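PDB 3IHV: SusD homolog from Bacteroides thetaiotaomicron VPI-5482, which probably binds glycans at the cell surface as an outer-membrane protein of the SusD family, helping to capture carbohydrate for uptake. Local coordinates for residues E258-I263 and A398-L403; N421-V426 and R456-Y461. One frame throughout, in Å; residues are numbered along the deposited sequence.

Interaction 1. Residues E258-I263 and A398-L403. With EDO (1,2-ethanediol), chain N.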
loop_
_atom_site.group_PDB
_atom_site.type_symbol
_atom_site.label_atom_id
_atom_site.label_comp_id
_atom_site.label_asym_id
_atom_site.label_seq_id
_atom_site.Cartn_x
_atom_site.Cartn_y
_atom_site.Cartn_z
ATOM N N GLU A 258 -7.960 -13.721 -2.423
ATOM C CA GLU A 258 -7.945 -12.448 -1.693
ATOM C C GLU A 258 -7.000 -11.411 -2.265
ATOM O O GLU A 258 -7.259 -10.219 -2.218
ATOM C CB GLU A 258 -7.602 -12.718 -0.216
ATOM C CG GLU A 258 -7.698 -11.471 0.649
ATOM C CD GLU A 258 -7.687 -11.709 2.142
ATOM O OE1 GLU A 258 -7.675 -12.883 2.610
ATOM O OE2 GLU A 258 -7.699 -10.659 2.829
ATOM N N SER A 259 -5.853 -11.848 -2.753
ATOM C CA SER A 259 -4.878 -10.936 -3.293
ATOM C C SER A 259 -5.347 -10.367 -4.634
ATOM O O SER A 259 -5.405 -11.072 -5.630
ATOM C CB SER A 259 -3.556 -11.670 -3.514
ATOM O OG SER A 259 -2.598 -10.713 -3.914
ATOM N N LEU A 260 -5.630 -9.082 -4.664
ATOM C CA LEU A 260 -6.094 -8.420 -5.886
ATOM C C LEU A 260 -4.927 -7.716 -6.629
ATOM O O LEU A 260 -4.669 -8.027 -7.793
ATOM C CB LEU A 260 -7.216 -7.459 -5.517
ATOM C CG LEU A 260 -8.459 -8.132 -4.901
ATOM C CD1 LEU A 260 -9.482 -7.032 -4.556
ATOM C CD2 LEU A 260 -9.101 -9.210 -5.790
ATOM N N ILE A 261 -4.189 -6.850 -5.930
ATOM C CA ILE A 261 -3.053 -6.143 -6.479
ATOM C C ILE A 261 -1.868 -6.445 -5.567
ATOM O O ILE A 261 -1.824 -5.998 -4.436
ATOM C CB ILE A 261 -3.279 -4.615 -6.601
ATOM C CG1 ILE A 261 -4.531 -4.345 -7.442
ATOM C CG2 ILE A 261 -1.999 -3.954 -7.216
ATOM C CD1 ILE A 261 -4.947 -2.843 -7.513
ATOM N N GLU A 262 -0.932 -7.243 -6.066
ATOM C CA GLU A 262 0.207 -7.628 -5.291
ATOM C C GLU A 262 1.407 -7.496 -6.218
ATOM O O GLU A 262 1.354 -7.947 -7.366
ATOM C CB GLU A 262 0.001 -9.068 -4.763
ATOM C CG GLU A 262 1.142 -9.598 -3.883
ATOM C CD GLU A 262 0.911 -11.008 -3.389
ATOM O OE1 GLU A 262 -0.090 -11.655 -3.810
ATOM O OE2 GLU A 262 1.709 -11.437 -2.536
ATOM N N ILE A 263 2.468 -6.857 -5.715
ATOM C CA ILE A 263 3.689 -6.645 -6.470
ATOM C C ILE A 263 4.621 -7.806 -6.199
ATOM O O ILE A 263 4.952 -8.090 -5.041
ATOM C CB ILE A 263 4.416 -5.350 -6.035
ATOM C CG1 ILE A 263 3.435 -4.193 -5.914
ATOM C CG2 ILE A 263 5.587 -5.029 -6.994
ATOM C CD1 ILE A 263 2.518 -4.028 -7.117
ATOM N N ALA A 398 -10.026 -8.000 1.641
ATOM C CA ALA A 398 -10.512 -7.516 2.945
ATOM C C ALA A 398 -10.645 -5.977 2.973
ATOM O O ALA A 398 -11.534 -5.433 3.592
ATOM C CB ALA A 398 -9.589 -7.982 4.093
ATOM N N ASP A 399 -9.700 -5.304 2.339
ATOM C CA ASP A 399 -9.680 -3.823 2.226
ATOM C C ASP A 399 -10.948 -3.405 1.494
ATOM O O ASP A 399 -11.703 -2.494 1.930
ATOM C CB ASP A 399 -8.399 -3.452 1.467
ATOM C CG ASP A 399 -8.062 -1.959 1.471
ATOM O OD1 ASP A 399 -8.924 -1.111 1.759
ATOM O OD2 ASP A 399 -6.890 -1.646 1.135
ATOM N N VAL A 400 -11.262 -4.115 0.406
ATOM C CA VAL A 400 -12.453 -3.798 -0.355
ATOM C C VAL A 400 -13.728 -4.054 0.462
ATOM O O VAL A 400 -14.635 -3.225 0.432
ATOM C CB VAL A 400 -12.528 -4.530 -1.711
ATOM C CG1 VAL A 400 -13.809 -4.106 -2.465
ATOM C CG2 VAL A 400 -11.254 -4.250 -2.577
ATOM N N LEU A 401 -13.781 -5.147 1.227
ATOM C CA LEU A 401 -14.962 -5.370 2.081
ATOM C C LEU A 401 -15.116 -4.197 3.055
ATOM O O LEU A 401 -16.211 -3.693 3.264
ATOM C CB LEU A 401 -14.888 -6.675 2.869
ATOM C CG LEU A 401 -15.061 -7.951 2.041
ATOM C CD1 LEU A 401 -14.777 -9.235 2.866
ATOM C CD2 LEU A 401 -16.443 -8.022 1.392
ATOM N N LEU A 402 -14.001 -3.770 3.638
ATOM C CA LEU A 402 -14.090 -2.664 4.608
ATOM C C LEU A 402 -14.505 -1.355 3.903
ATOM O O LEU A 402 -15.299 -0.565 4.448
ATOM C CB LEU A 402 -12.785 -2.505 5.363
ATOM C CG LEU A 402 -12.428 -3.665 6.299
ATOM C CD1 LEU A 402 -11.120 -3.435 7.051
ATOM C CD2 LEU A 402 -13.551 -3.909 7.303
ATOM N N LEU A 403 -14.011 -1.146 2.667
ATOM C CA LEU A 403 -14.414 0.042 1.890
ATOM C C LEU A 403 -15.897 0.016 1.573
ATOM O O LEU A 403 -16.568 1.066 1.566
ATOM C CB LEU A 403 -13.622 0.139 0.575
ATOM C CG LEU A 403 -12.147 0.503 0.726
ATOM C CD1 LEU A 403 -11.425 0.327 -0.605
ATOM C CD2 LEU A 403 -12.037 1.979 1.232
HETATM C C1 EDO N . -0.315 -5.301 -10.411
HETATM O O1 EDO N . -1.057 -6.509 -10.680
HETATM C C2 EDO N . 0.785 -5.561 -9.368
HETATM O O2 EDO N . 1.650 -6.664 -9.674
#
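Glu258 and Ala398 bring the two backbones to a CA–CA distance of 7.2 Å, and the chains diverge from there: Leu260 and Val400 already stand 9.6 Å apart between CA atoms. Strands 259-263 and 392-396 form a two-stranded antiparallel sheet beside helix 397-412, into which the second strand runs almost directly. A classic beta bulge interrupts strand 259-263, with Leu260 and Ile261 both opposite Leu395. The CB of Leu260 is directed toward the helix, and CD1 meets Val400 CG2 at 3.8 Å, the two side chains crossing at about a right angle. Glu258 reaches the helix by length: with CG anti to the backbone N (chi1 -174°) and the chain extended beyond, its OE2 comes 3.5 Å from Ala398 CB. At the 262-263 end, away from the helix, a 1,2-ethanediol probably from the crystallisation liquor places O2 2.7 Å from Glu262 O. No hydrogen bond or salt bridge joins the two segments directly, and they bury 121 Å² in all. The buried Glu258 carboxylate is held by Arg396 on OE2 and by Arg429 and the Leu239 N-H on OE1; the two positive charges would probably favour its ionised form, while Leu260 and Val400 supply apolar packing between bulged strand and helix.

Interaction 2. Residues N421-V426 and R456-Y461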
loop_
_atom_site.group_PDB
_atom_site.type_symbol
_atom_site.label_atom_id
_atom_site.label_comp_id
_atom_site.label_asym_id
_atom_site.label_seq_id
_atom_site.Cartn_x
_atom_site.Cartn_y
_atom_site.Cartn_z
ATOM N N ASN A 421 -22.540 -7.132 7.069
ATOM C CA ASN A 421 -22.042 -8.406 6.578
ATOM C C ASN A 421 -20.603 -8.304 6.095
ATOM O O ASN A 421 -19.806 -9.221 6.325
ATOM C CB ASN A 421 -22.951 -8.990 5.476
ATOM C CG ASN A 421 -24.300 -9.475 6.000
ATOM O OD1 ASN A 421 -24.484 -9.724 7.196
ATOM N ND2 ASN A 421 -25.260 -9.614 5.093
ATOM N N ALA A 422 -20.267 -7.186 5.451
ATOM C CA ALA A 422 -18.928 -6.985 4.886
ATOM C C ALA A 422 -17.903 -6.844 6.000
ATOM O O ALA A 422 -16.885 -7.574 6.015
ATOM C CB ALA A 422 -18.905 -5.760 3.960
ATOM N N ILE A 423 -18.182 -5.966 6.958
ATOM C CA ILE A 423 -17.261 -5.775 8.108
ATOM C C ILE A 423 -17.186 -7.041 9.008
ATOM O O ILE A 423 -16.093 -7.445 9.424
ATOM C CB ILE A 423 -17.500 -4.473 8.923
ATOM C CG1 ILE A 423 -16.326 -4.301 9.917
ATOM C CG2 ILE A 423 -18.861 -4.449 9.626
ATOM C CD1 ILE A 423 -16.086 -2.887 10.397
ATOM N N ASN A 424 -18.309 -7.700 9.234
ATOM C CA ASN A 424 -18.316 -8.933 10.069
ATOM C C ASN A 424 -17.592 -10.097 9.399
ATOM O O ASN A 424 -16.976 -10.903 10.096
ATOM C CB ASN A 424 -19.711 -9.265 10.557
ATOM C CG ASN A 424 -20.172 -8.328 11.659
ATOM O OD1 ASN A 424 -19.341 -7.725 12.352
ATOM N ND2 ASN A 424 -21.482 -8.181 11.807
ATOM N N ALA A 425 -17.545 -10.134 8.062
ATOM C CA ALA A 425 -16.770 -11.193 7.387
ATOM C C ALA A 425 -15.314 -11.024 7.742
ATOM O O ALA A 425 -14.605 -12.009 8.054
ATOM C CB ALA A 425 -16.928 -11.142 5.871
ATOM N N VAL A 426 -14.869 -9.767 7.699
ATOM C CA VAL A 426 -13.500 -9.441 8.049
ATOM C C VAL A 426 -13.188 -9.735 9.542
ATOM O O VAL A 426 -12.156 -10.347 9.851
ATOM C CB VAL A 426 -13.146 -8.005 7.693
ATOM C CG1 VAL A 426 -11.755 -7.652 8.229
ATOM C CG2 VAL A 426 -13.208 -7.839 6.175
ATOM N N ARG A 456 -13.265 2.654 10.688
ATOM C CA ARG A 456 -11.945 3.305 10.669
ATOM C C ARG A 456 -10.927 2.541 11.540
ATOM O O ARG A 456 -9.763 2.339 11.139
ATOM C CB ARG A 456 -12.084 4.779 11.039
ATOM C CG ARG A 456 -12.901 5.531 9.998
ATOM C CD ARG A 456 -12.988 7.015 10.277
ATOM N NE ARG A 456 -13.580 7.777 9.170
ATOM C CZ ARG A 456 -13.697 9.104 9.154
ATOM N NH1 ARG A 456 -13.244 9.846 10.179
ATOM N NH2 ARG A 456 -14.261 9.704 8.120
ATOM N N LYS A 457 -11.389 2.032 12.692
ATOM C CA LYS A 457 -10.550 1.224 13.559
ATOM C C LYS A 457 -10.234 -0.139 12.927
ATOM O O LYS A 457 -9.078 -0.640 12.981
ATOM C CB LYS A 457 -11.227 1.030 14.932
ATOM C CG LYS A 457 -10.360 0.291 15.911
ATOM C CD LYS A 457 -10.960 0.303 17.341
ATOM C CE LYS A 457 -12.181 -0.554 17.420
ATOM N NZ LYS A 457 -12.581 -0.710 18.834
ATOM N N GLU A 458 -11.249 -0.756 12.326
ATOM C CA GLU A 458 -11.063 -2.087 11.713
ATOM C C GLU A 458 -9.982 -2.055 10.658
ATOM O O GLU A 458 -9.234 -3.015 10.496
ATOM C CB GLU A 458 -12.381 -2.599 11.128
ATOM C CG GLU A 458 -12.333 -4.043 10.800
ATOM C CD GLU A 458 -12.188 -4.919 12.042
ATOM O OE1 GLU A 458 -12.730 -4.535 13.110
ATOM O OE2 GLU A 458 -11.527 -5.980 11.946
ATOM N N ARG A 459 -9.895 -0.949 9.913
ATOM C CA ARG A 459 -8.849 -0.795 8.919
ATOM C C ARG A 459 -7.458 -0.897 9.524
ATOM O O ARG A 459 -6.546 -1.488 8.897
ATOM C CB ARG A 459 -9.022 0.508 8.120
ATOM C CG ARG A 459 -10.280 0.496 7.231
ATOM C CD ARG A 459 -10.346 1.730 6.352
ATOM N NE ARG A 459 -9.304 1.739 5.319
ATOM C CZ ARG A 459 -9.315 0.978 4.229
ATOM N NH1 ARG A 459 -10.307 0.106 3.974
ATOM N NH2 ARG A 459 -8.284 1.041 3.408
ATOM N N SER A 460 -7.278 -0.358 10.737
ATOM C CA SER A 460 -5.998 -0.513 11.416
ATOM C C SER A 460 -5.764 -1.962 11.796
ATOM O O SER A 460 -4.673 -2.485 11.565
ATOM C CB SER A 460 -5.877 0.428 12.620
ATOM O OG SER A 460 -6.645 0.015 13.726
ATOM N N TYR A 461 -6.773 -2.646 12.347
ATOM C CA TYR A 461 -6.627 -4.059 12.750
ATOM C C TYR A 461 -6.457 -5.013 11.576
ATOM O O TYR A 461 -5.726 -6.016 11.687
ATOM C CB TYR A 461 -7.790 -4.508 13.648
ATOM C CG TYR A 461 -7.901 -3.761 14.981
ATOM C CD1 TYR A 461 -6.805 -3.124 15.566
ATOM C CD2 TYR A 461 -9.064 -3.823 15.719
ATOM C CE1 TYR A 461 -6.900 -2.510 16.801
ATOM C CE2 TYR A 461 -9.161 -3.236 16.973
ATOM C CZ TYR A 461 -8.079 -2.581 17.505
ATOM O OH TYR A 461 -8.189 -1.994 18.744
#
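Ile423 and Val426 of helix 417-430 both meet Glu458 of helix 448-463, and these van der Waals contacts form the first group. The nearest backbone pair is Ile423 and Glu458, with CA atoms 8.1 Å apart, a spacing that leaves room for side chains between the helices. Ile423 carries CG1 anti to its backbone N (chi1 -170°), and this brings the end of the side chain close to the other helix. Its CD1 lies 3.8 Å from Glu458 CB and 3.9 Å from Glu458 CG, so the apolar part of the contact is an isoleucine methyl against the glutamate methylenes, the two side chains crossing obliquely. One turn on, Val426 runs past the glutamate in the opposite direction, its CG1 beside the carboxylate oxygen Glu458 OE2 at 4.1 Å. Leu402 of helix 397-412 touches both Ile423 and Glu458, and Phe451 and Val455 add to the apolar surroundings of Ile423.

The polar interactions lie at the far end of the same glutamate. A bend at chi2 (66°) turns the carboxylate away from the extended path, and its two oxygens have separate partners: OE1 is salt-bridged to Arg427, the residue directly after Val426, and OE2 to Arg320.

Hydrogen bonding within helix 448-463 forms a third group. Ser460 OG donates to Lys457 O at 2.6 Å, in the carbonyl plane and on a lone pair, and the same oxygen also accepts from Tyr461 N.

Such helix-on-helix packing is consistent with the TPR-like helical scaffold of the SusD family. Glu458 divides its labour, with methylenes against Ile423 and a buried carboxylate with one arginine on each oxygen. Those positive charges would probably keep it ionised, and the bridge to Arg427 adds an electrostatic tie between the two helices.

Both contacts are buried and cover the same modest area, 121 Å², but interaction 1 lies nearer the middle of the chain, its centre about 10 Å from the chain centre against about 17 Å for interaction 2. Interaction 1 sets a bulged strand on a helix, whereas interaction 2 packs helix on helix. Helix 397-412 connects them: it precedes helix 417-430 in the chain and also touches helix 448-463. Asp399 OD1 is salt-bridged to Arg459 NH2 at 2.8 Å, and Leu402 CD2 packs on Glu458 CG at 3.7 Å. Each contact includes a glutamate paired with two arginines, but the purely apolar touch is a methyl pair in 258-263/398-403 and methyl-on-methylene in 421-426/456-461.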